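Local structure of putative hydrolase (Acinetobacter sp. NBRC 100985, 4XUK) at residues A[67-72]-A[99-104]; A[133-138]-A[179-184]; A[187-192]-A[204-209]. The protein probably hydrolyses organophosphate triesters, and perhaps lactones, at a two-zinc centre within a metallo-beta-lactamase fold. The protein carries 2 engineered substitutions. All coordinates share one frame; numbering follows the deposited sequence.

Contact 1 of 3, residues A[67-72]-A[99-104]. Engineered in segment 67-72: Ile70 (natural residue Val).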
loop_
_atom_site.group_PDB
_atom_site.type_symbol
_atom_site.label_atom_id
_atom_site.label_comp_id
_atom_site.label_asym_id
_atom_site.label_seq_id
_atom_site.Cartn_x
_atom_site.Cartn_y
_atom_site.Cartn_z
ATOM N N LYS A 67 -4.165 5.870 27.471
ATOM C CA LYS A 67 -5.264 6.415 28.254
ATOM C C LYS A 67 -6.180 7.289 27.402
ATOM O O LYS A 67 -7.328 7.548 27.772
ATOM C CB LYS A 67 -4.717 7.208 29.438
ATOM C CG LYS A 67 -3.346 7.807 29.183
ATOM C CD LYS A 67 -3.416 8.995 28.241
ATOM C CE LYS A 67 -3.359 10.295 29.007
ATOM N NZ LYS A 67 -1.980 10.577 29.500
ATOM N N SER A 68 -5.667 7.737 26.257
ATOM C CA SER A 68 -6.426 8.600 25.370
ATOM C C SER A 68 -6.433 8.099 23.933
ATOM O O SER A 68 -5.529 7.375 23.491
ATOM C CB SER A 68 -5.893 10.037 25.417
ATOM O OG SER A 68 -6.055 10.598 26.710
ATOM N N LEU A 69 -7.481 8.492 23.221
ATOM C CA LEU A 69 -7.631 8.192 21.815
ATOM C C LEU A 69 -7.801 9.527 21.120
ATOM O O LEU A 69 -8.757 10.270 21.382
ATOM C CB LEU A 69 -8.862 7.325 21.596
ATOM C CG LEU A 69 -9.061 6.808 20.174
ATOM C CD1 LEU A 69 -7.879 5.930 19.755
ATOM C CD2 LEU A 69 -10.367 6.054 20.083
ATOM N N ILE A 70 -6.862 9.853 20.246
ATOM C CA ILE A 70 -6.918 11.146 19.610
ATOM C C ILE A 70 -7.076 11.038 18.077
ATOM O O ILE A 70 -6.440 10.205 17.420
ATOM C CB ILE A 70 -5.746 12.054 20.114
ATOM C CG1 ILE A 70 -4.904 12.547 18.977
ATOM C CG2 ILE A 70 -4.890 11.373 21.188
ATOM C CD1 ILE A 70 -5.430 13.792 18.526
ATOM N N LEU A 71 -7.970 11.855 17.523
ATOM C CA LEU A 71 -8.246 11.830 16.093
ATOM C C LEU A 71 -7.585 13.028 15.413
ATOM O O LEU A 71 -7.717 14.170 15.866
ATOM C CB LEU A 71 -9.766 11.830 15.855
ATOM C CG LEU A 71 -10.317 11.825 14.426
ATOM C CD1 LEU A 71 -9.903 10.559 13.698
ATOM C CD2 LEU A 71 -11.842 11.977 14.419
ATOM N N ILE A 72 -6.853 12.770 14.336
ATOM C CA ILE A 72 -6.122 13.839 13.654
ATOM C C ILE A 72 -6.694 14.054 12.256
ATOM O O ILE A 72 -6.444 13.268 11.330
ATOM C CB ILE A 72 -4.610 13.553 13.669
ATOM C CG1 ILE A 72 -4.172 13.314 15.123
ATOM C CG2 ILE A 72 -3.829 14.707 13.064
ATOM C CD1 ILE A 72 -2.724 12.938 15.315
ATOM N N GLU A 99 -17.400 7.417 20.784
ATOM C CA GLU A 99 -17.412 7.923 22.163
ATOM C C GLU A 99 -16.042 7.829 22.839
ATOM O O GLU A 99 -15.804 8.487 23.854
ATOM C CB GLU A 99 -18.450 7.178 23.010
ATOM C CG GLU A 99 -19.896 7.441 22.613
ATOM C CD GLU A 99 -20.383 6.521 21.509
ATOM O OE1 GLU A 99 -19.560 5.771 20.930
ATOM O OE2 GLU A 99 -21.601 6.543 21.224
ATOM N N GLN A 100 -15.145 7.015 22.283
ATOM C CA GLN A 100 -13.812 6.835 22.857
ATOM C C GLN A 100 -12.869 7.971 22.466
ATOM O O GLN A 100 -11.834 8.180 23.113
ATOM C CB GLN A 100 -13.192 5.515 22.393
ATOM C CG GLN A 100 -13.839 4.247 22.917
ATOM C CD GLN A 100 -13.161 3.017 22.332
ATOM O OE1 GLN A 100 -13.410 2.637 21.192
ATOM N NE2 GLN A 100 -12.285 2.407 23.103
ATOM N N VAL A 101 -13.208 8.699 21.406
ATOM C CA VAL A 101 -12.380 9.837 21.007
ATOM C C VAL A 101 -12.507 10.984 22.022
ATOM O O VAL A 101 -13.594 11.544 22.223
ATOM C CB VAL A 101 -12.727 10.323 19.595
ATOM C CG1 VAL A 101 -11.817 11.489 19.198
ATOM C CG2 VAL A 101 -12.593 9.160 18.593
ATOM N N ASP A 102 -11.388 11.278 22.669
ATOM C CA ASP A 102 -11.190 12.299 23.715
ATOM C C ASP A 102 -10.754 13.677 23.179
ATOM O O ASP A 102 -11.054 14.675 23.738
ATOM C CB ASP A 102 -10.033 11.915 24.659
ATOM C CG ASP A 102 -10.166 10.590 25.213
ATOM O OD1 ASP A 102 -11.179 10.307 25.811
ATOM O OD2 ASP A 102 -9.283 9.801 25.030
ATOM N N THR A 103 -9.949 13.647 22.134
ATOM C CA THR A 103 -9.343 14.801 21.526
ATOM C C THR A 103 -9.309 14.709 19.988
ATOM O O THR A 103 -9.022 13.680 19.423
ATOM C CB THR A 103 -7.920 15.008 22.014
ATOM O OG1 THR A 103 -7.870 14.955 23.406
ATOM C CG2 THR A 103 -7.356 16.313 21.524
ATOM N N ILE A 104 -9.579 15.827 19.350
ATOM C CA ILE A 104 -9.463 15.920 17.901
ATOM C C ILE A 104 -8.519 17.075 17.574
ATOM O O ILE A 104 -8.744 18.201 18.007
ATOM C CB ILE A 104 -10.846 16.151 17.240
ATOM C CG1 ILE A 104 -11.771 14.958 17.519
ATOM C CG2 ILE A 104 -10.702 16.425 15.733
ATOM C CD1 ILE A 104 -13.191 15.110 17.000
HETATM O O HOH W 1 -9.970 8.747 28.033
#
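Asp102 takes hold of Leu69 at both of its backbone polar atoms. Its OD2 accepts from Leu69 N at 2.9 Å, the N-H coming in nearly straight (162°) on the anti side of the carboxylate and 24° out of its plane, while Asp102 N returns a bond of 3.1 Å to Leu69 O. The other oxygen, OD1, is reached by a water that also donates to Lys67 O, so both oxygens of the carboxylate have partners on this side. With CG beside the backbone N (chi1 -53°), the acid folds back over the start of strand 69-72. Further along, Leu71 N donates to Thr103 O at 2.8 Å, and here the two chains have become parallel neighbours, with Ile70 paired to Thr103 and Leu71 to Ile104. These are the two strands of a beta-alpha-beta unit whose helix is 87-93, at the heart of one of the sheets of the metallo-beta-lactamase fold. Thr103 N is buried without a partner; the nearby Leu69 O, 3.7 Å from Thr103 N, bonds to Asp102 N instead. Leu71 CB rests on Val101 CG1 (3.9 Å) and Ile104 CG1 (4.1 Å), with Phe125 closing over all three side chains. Leu69 CD2 meets Gln100 CB at 3.7 Å. On the opposite face the engineered Ile70 lies beside Thr103, CB to CB 4.1 Å, and Thr103 OG1 is hydrogen-bonded to Gln187 NE2, beside the second sheet.

Contact 2 of 3, residues A[133-138]-A[179-184]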
loop_
_atom_site.group_PDB
_atom_site.type_symbol
_atom_site.label_atom_id
_atom_site.label_comp_id
_atom_site.label_asym_id
_atom_site.label_seq_id
_atom_site.Cartn_x
_atom_site.Cartn_y
_atom_site.Cartn_z
ATOM N N SER A 133 -5.274 25.629 15.295
ATOM C CA SER A 133 -4.412 26.743 15.683
ATOM C C SER A 133 -5.173 28.069 15.765
ATOM O O SER A 133 -6.153 28.288 15.043
ATOM C CB SER A 133 -3.223 26.884 14.737
ATOM O OG SER A 133 -3.578 27.626 13.585
ATOM N N ASN A 134 -4.705 28.925 16.643
ATOM C CA ASN A 134 -5.165 30.293 16.766
ATOM C C ASN A 134 -5.219 31.041 15.436
ATOM O O ASN A 134 -6.204 31.606 15.084
ATOM C CB ASN A 134 -4.321 31.067 17.800
ATOM C CG ASN A 134 -2.817 31.104 17.463
ATOM O OD1 ASN A 134 -2.297 30.306 16.725
ATOM N ND2 ASN A 134 -2.133 32.041 18.046
ATOM N N ASP A 135 -4.122 30.972 14.713
ATOM C CA ASP A 135 -4.004 31.634 13.415
ATOM C C ASP A 135 -5.047 31.097 12.431
ATOM O O ASP A 135 -5.614 31.850 11.641
ATOM C CB ASP A 135 -2.596 31.437 12.830
ATOM C CG ASP A 135 -1.512 32.131 13.642
ATOM O OD1 ASP A 135 -1.846 32.957 14.514
ATOM O OD2 ASP A 135 -0.317 31.851 13.398
ATOM N N GLU A 136 -5.307 29.795 12.489
ATOM C CA GLU A 136 -6.218 29.164 11.537
ATOM C C GLU A 136 -7.655 29.586 11.798
ATOM O O GLU A 136 -8.376 29.961 10.873
ATOM C CB GLU A 136 -6.092 27.639 11.598
ATOM C CG GLU A 136 -6.985 26.913 10.597
ATOM C CD GLU A 136 -6.490 27.011 9.159
ATOM O OE1 GLU A 136 -5.380 27.538 8.928
ATOM O OE2 GLU A 136 -7.206 26.528 8.247
ATOM N N ALA A 137 -8.063 29.538 13.062
ATOM C CA ALA A 137 -9.411 29.950 13.444
ATOM C C ALA A 137 -9.609 31.436 13.149
ATOM O O ALA A 137 -10.678 31.849 12.691
ATOM C CB ALA A 137 -9.651 29.664 14.912
ATOM N N SER A 138 -8.581 32.235 13.412
ATOM C CA SER A 138 -8.663 33.670 13.133
ATOM C C SER A 138 -8.968 33.966 11.667
ATOM O O SER A 138 -9.818 34.810 11.362
ATOM C CB SER A 138 -7.380 34.381 13.551
ATOM O OG SER A 138 -7.292 34.470 14.955
ATOM N N THR A 179 -8.653 26.717 20.665
ATOM C CA THR A 179 -7.514 27.085 19.827
ATOM C C THR A 179 -6.224 27.060 20.642
ATOM O O THR A 179 -6.265 27.100 21.876
ATOM C CB THR A 179 -7.709 28.447 19.126
ATOM O OG1 THR A 179 -7.712 29.504 20.089
ATOM C CG2 THR A 179 -9.027 28.462 18.359
ATOM N N TYR A 180 -5.087 26.964 19.952
ATOM C CA TYR A 180 -3.786 26.910 20.621
ATOM C C TYR A 180 -2.786 27.833 19.942
ATOM O O TYR A 180 -3.021 28.320 18.827
ATOM C CB TYR A 180 -3.224 25.478 20.644
ATOM C CG TYR A 180 -2.995 24.899 19.262
ATOM C CD1 TYR A 180 -1.879 25.258 18.510
ATOM C CD2 TYR A 180 -3.899 24.004 18.706
ATOM C CE1 TYR A 180 -1.675 24.749 17.250
ATOM C CE2 TYR A 180 -3.698 23.477 17.438
ATOM C CZ TYR A 180 -2.584 23.857 16.721
ATOM O OH TYR A 180 -2.370 23.351 15.456
ATOM N N LYS A 181 -1.649 28.010 20.568
ATOM C CA LYS A 181 -0.567 28.768 19.996
ATOM C C LYS A 181 0.695 27.934 19.896
ATOM O O LYS A 181 0.832 26.974 20.575
ATOM C CB LYS A 181 -0.317 29.993 20.858
ATOM C CG LYS A 181 -1.232 31.126 20.540
ATOM C CD LYS A 181 -1.142 31.533 19.057
ATOM C CE LYS A 181 0.295 31.512 18.520
ATOM N NZ LYS A 181 0.472 30.617 17.363
ATOM N N LEU A 182 1.627 28.346 19.080
ATOM C CA LEU A 182 2.930 27.737 19.002
ATOM C C LEU A 182 3.503 27.453 20.390
ATOM O O LEU A 182 3.281 28.261 21.237
ATOM C CB LEU A 182 3.772 28.759 18.301
ATOM C CG LEU A 182 5.020 28.336 17.600
ATOM C CD1 LEU A 182 5.005 26.870 17.175
ATOM C CD2 LEU A 182 5.205 29.294 16.464
ATOM N N GLY A 183 4.226 26.346 20.628
ATOM C CA GLY A 183 4.770 26.081 21.947
ATOM C C GLY A 183 3.830 25.237 22.782
ATOM O O GLY A 183 4.252 24.593 23.750
ATOM N N ASP A 184 2.550 25.232 22.411
ATOM C CA ASP A 184 1.550 24.457 23.111
ATOM C C ASP A 184 1.736 22.958 22.840
ATOM O O ASP A 184 2.014 22.562 21.754
ATOM C CB ASP A 184 0.131 24.921 22.783
ATOM C CG ASP A 184 -0.278 26.144 23.529
ATOM O OD1 ASP A 184 0.532 26.668 24.289
ATOM O OD2 ASP A 184 -1.414 26.618 23.361
HETATM O O HOH W 2 -4.181 24.394 12.849
HETATM O O HOH W 3 1.674 30.612 14.615
#
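Asn134 N, in the first turn of helix 134-141, donates to Tyr180 O at 2.8 Å, a fairly straight bond (161°) that approaches in the carbonyl plane. One residue earlier, Ser133 still belongs to the parallel strand and pairs with Tyr180, so this bond sits exactly where strand becomes helix. Ser133 is the N-cap: its OG accepts from Glu136 N at 3.0 Å and also bonds to Gly200 O, which ties the helix start to the loop carrying the zinc ligand His197. The Tyr180 ring lies beneath this cap. Ser133 CA stands over one ring face, 3.7 Å from the centroid and only 15° off the normal, a CH-pi contact, and Ser133 CB sits 3.6 Å from Tyr180 CE1. A chi1 of 61°, which sets CG between the backbone N and the carbonyl carbon, brings the ring back across the backbone to that place, and its hydroxyl goes on to Tyr204 OH. Water joins in as well, taking the N-H of Ser133, and the same water makes a weak hydrogen bond to Tyr180 OH (3.3 Å). One turn into the helix, Ala137 CB touches Thr179 CG2 at 3.7 Å. Asn134 ND2 and Lys181 CD lie only 1.5 Å apart, a covalent length with no expected chemistry, so the placing of these two side chains is doubtful. From Lys181 to Asp184 the chain makes a type II turn, Asp184 N bonding back to Lys181 O and Asp184 OD2 accepting from Lys181 N. The whole is a strand-to-helix junction with a serine N-cap, packed against strand 177-180 at the edge of the sheet.

Contact 3 of 3, residues A[187-192]-A[204-209]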
loop_
_atom_site.group_PDB
_atom_site.type_symbol
_atom_site.label_atom_id
_atom_site.label_comp_id
_atom_site.label_asym_id
_atom_site.label_seq_id
_atom_site.Cartn_x
_atom_site.Cartn_y
_atom_site.Cartn_z
ATOM N N GLN A 187 -1.958 16.748 24.617
ATOM C CA GLN A 187 -1.998 15.289 24.756
ATOM C C GLN A 187 -0.669 14.646 24.390
ATOM O O GLN A 187 -0.633 13.528 23.862
ATOM C CB GLN A 187 -3.110 14.688 23.889
ATOM C CG GLN A 187 -4.525 15.016 24.352
ATOM C CD GLN A 187 -5.023 14.061 25.429
ATOM O OE1 GLN A 187 -4.243 13.554 26.238
ATOM N NE2 GLN A 187 -6.330 13.821 25.445
ATOM N N GLY A 188 0.419 15.363 24.652
ATOM C CA GLY A 188 1.745 14.860 24.347
ATOM C C GLY A 188 2.166 15.114 22.913
ATOM O O GLY A 188 3.283 14.765 22.526
ATOM N N PHE A 189 1.277 15.709 22.121
ATOM C CA PHE A 189 1.620 16.085 20.754
ATOM C C PHE A 189 2.244 17.469 20.732
ATOM O O PHE A 189 1.796 18.371 21.446
ATOM C CB PHE A 189 0.384 16.073 19.841
ATOM C CG PHE A 189 -0.151 14.692 19.555
ATOM C CD1 PHE A 189 -0.901 14.006 20.510
ATOM C CD2 PHE A 189 0.093 14.085 18.333
ATOM C CE1 PHE A 189 -1.402 12.733 20.244
ATOM C CE2 PHE A 189 -0.400 12.825 18.060
ATOM C CZ PHE A 189 -1.146 12.141 19.017
ATOM N N LYS A 190 3.266 17.643 19.923
ATOM C CA LYS A 190 3.846 18.935 19.695
ATOM C C LYS A 190 3.301 19.618 18.432
ATOM O O LYS A 190 3.214 19.040 17.399
ATOM C CB LYS A 190 5.331 18.843 19.653
ATOM C CG LYS A 190 5.944 20.150 19.361
ATOM C CD LYS A 190 7.431 20.087 19.407
ATOM C CE LYS A 190 8.036 21.360 18.883
ATOM N NZ LYS A 190 9.414 21.303 19.381
ATOM N N VAL A 191 2.935 20.865 18.561
ATOM C CA VAL A 191 2.374 21.570 17.415
ATOM C C VAL A 191 3.477 22.271 16.615
ATOM O O VAL A 191 4.371 22.908 17.179
ATOM C CB VAL A 191 1.218 22.533 17.821
ATOM C CG1 VAL A 191 0.176 21.788 18.648
ATOM C CG2 VAL A 191 1.728 23.730 18.593
ATOM N N ILE A 192 3.423 22.118 15.296
ATOM C CA ILE A 192 4.459 22.654 14.424
ATOM C C ILE A 192 3.847 23.532 13.351
ATOM O O ILE A 192 2.967 23.096 12.594
ATOM C CB ILE A 192 5.286 21.510 13.789
ATOM C CG1 ILE A 192 5.884 20.640 14.901
ATOM C CG2 ILE A 192 6.371 22.054 12.863
ATOM C CD1 ILE A 192 6.624 19.429 14.406
ATOM N N TYR A 204 1.431 18.019 13.412
ATOM C CA TYR A 204 1.521 17.542 14.782
ATOM C C TYR A 204 2.544 16.418 14.888
ATOM O O TYR A 204 2.492 15.448 14.126
ATOM C CB TYR A 204 0.148 17.055 15.260
ATOM C CG TYR A 204 -0.914 18.125 15.206
ATOM C CD1 TYR A 204 -0.949 19.137 16.161
ATOM C CD2 TYR A 204 -1.875 18.134 14.199
ATOM C CE1 TYR A 204 -1.913 20.124 16.120
ATOM C CE2 TYR A 204 -2.852 19.123 14.150
ATOM C CZ TYR A 204 -2.857 20.116 15.108
ATOM O OH TYR A 204 -3.822 21.109 15.076
ATOM N N GLU A 205 3.481 16.554 15.827
ATOM C CA GLU A 205 4.508 15.530 16.024
ATOM C C GLU A 205 4.298 14.748 17.322
ATOM O O GLU A 205 4.114 15.333 18.401
ATOM C CB GLU A 205 5.907 16.149 15.995
ATOM C CG GLU A 205 7.026 15.108 16.061
ATOM C CD GLU A 205 8.401 15.726 15.917
ATOM O OE1 GLU A 205 8.500 16.971 15.948
ATOM O OE2 GLU A 205 9.375 14.963 15.772
ATOM N N LEU A 206 4.316 13.424 17.191
ATOM C CA LEU A 206 4.186 12.494 18.308
ATOM C C LEU A 206 5.518 11.783 18.459
ATOM O O LEU A 206 5.926 11.036 17.572
ATOM C CB LEU A 206 3.115 11.440 18.000
ATOM C CG LEU A 206 2.282 10.758 19.103
ATOM C CD1 LEU A 206 2.173 9.253 18.892
ATOM C CD2 LEU A 206 2.761 11.077 20.505
ATOM N N LYS A 207 6.209 12.012 19.566
ATOM C CA LYS A 207 7.435 11.258 19.830
ATOM C C LYS A 207 7.160 10.081 20.756
ATOM O O LYS A 207 6.680 10.247 21.878
ATOM C CB LYS A 207 8.535 12.166 20.391
ATOM C CG LYS A 207 8.859 13.346 19.476
ATOM C CD LYS A 207 10.040 14.170 19.983
ATOM C CE LYS A 207 10.044 15.572 19.369
ATOM N NZ LYS A 207 9.002 16.462 19.975
ATOM N N THR A 208 7.445 8.880 20.266
ATOM C CA THR A 208 7.313 7.682 21.073
ATOM C C THR A 208 8.704 7.105 21.291
ATOM O O THR A 208 9.699 7.657 20.814
ATOM C CB THR A 208 6.441 6.639 20.367
ATOM O OG1 THR A 208 7.163 6.086 19.258
ATOM C CG2 THR A 208 5.160 7.285 19.845
ATOM N N LYS A 209 8.775 6.002 22.026
ATOM C CA LYS A 209 10.043 5.320 22.246
ATOM C C LYS A 209 10.647 4.842 20.930
ATOM O O LYS A 209 10.097 3.964 20.264
ATOM C CB LYS A 209 9.842 4.137 23.193
ATOM C CG LYS A 209 8.600 3.309 22.885
ATOM C CD LYS A 209 7.451 3.649 23.822
ATOM C CE LYS A 209 7.636 3.004 25.192
ATOM N NZ LYS A 209 6.712 3.587 26.204
HETATM O O HOH W 4 5.648 14.987 20.497
#
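Lys190 and Glu205 form the hydrogen-bonded pair at the centre of this antiparallel hairpin: Lys190 N donates to Glu205 O at 2.9 Å and Glu205 N to Lys190 O at 3.0 Å, both nearly straight at 171°. Glu205 O also accepts from a water at 2.6 Å. That water donates to Gly188 O and takes the N-H of Lys207, so it bridges the strands where they begin to part.

Next come the side chains on the buried face. Leu206 CG sits over a face of the Phe189 ring, 3.5 Å from CE2, and CD2 of the same leucine rides above the ring centre. At the far end Val191 CG1 meets the Tyr204 ring at its edge, 3.7 Å from CE1. Phe189 has CG beside its backbone N (chi1 -70°), which lays the ring under strand 204-208 and against Ile70, Ile72 and Val63 of the other sheet. Tyr204 is fixed at its far end, where OH is hydrogen-bonded to Leu106 O.

Across the sheet from these, Ile192 CD1 lies 3.5 Å from Glu205 OE1 and also packs on Glu205 CB, while the extended Lys190 passes Lys207, CD to NZ 4.0 Å. Strand 211-215 continues the sheet beyond Tyr204 and Leu206. The hairpin is thus two-sided: aromatic and aliphatic groups join the two sheets, and on the outer face Glu205, near two lysines but bonded to neither, probably softens the repulsion between them.

Overall arrangement
The contacts follow one another along the chain without overlap. Contacts 1 and 2 belong to the same mixed sheet, 19 Å apart between centres and not touching: one joins strands 69-72 and 103-105, the other lies at the outer strand 177-180. Contact 3 is in the second sheet, its centre about 14 Å from that of contact 1 and about 16 Å from that of contact 2, and it touches both. Its hairpin packs its buried face on strand 69-72 and shares a tyrosine pair with contact 2. This is the alpha-beta/beta-alpha sandwich of the metallo-beta-lactamase fold, two sheets face to face with helices outside, whose zinc ligands include His197 from the hairpin loop of contact 3.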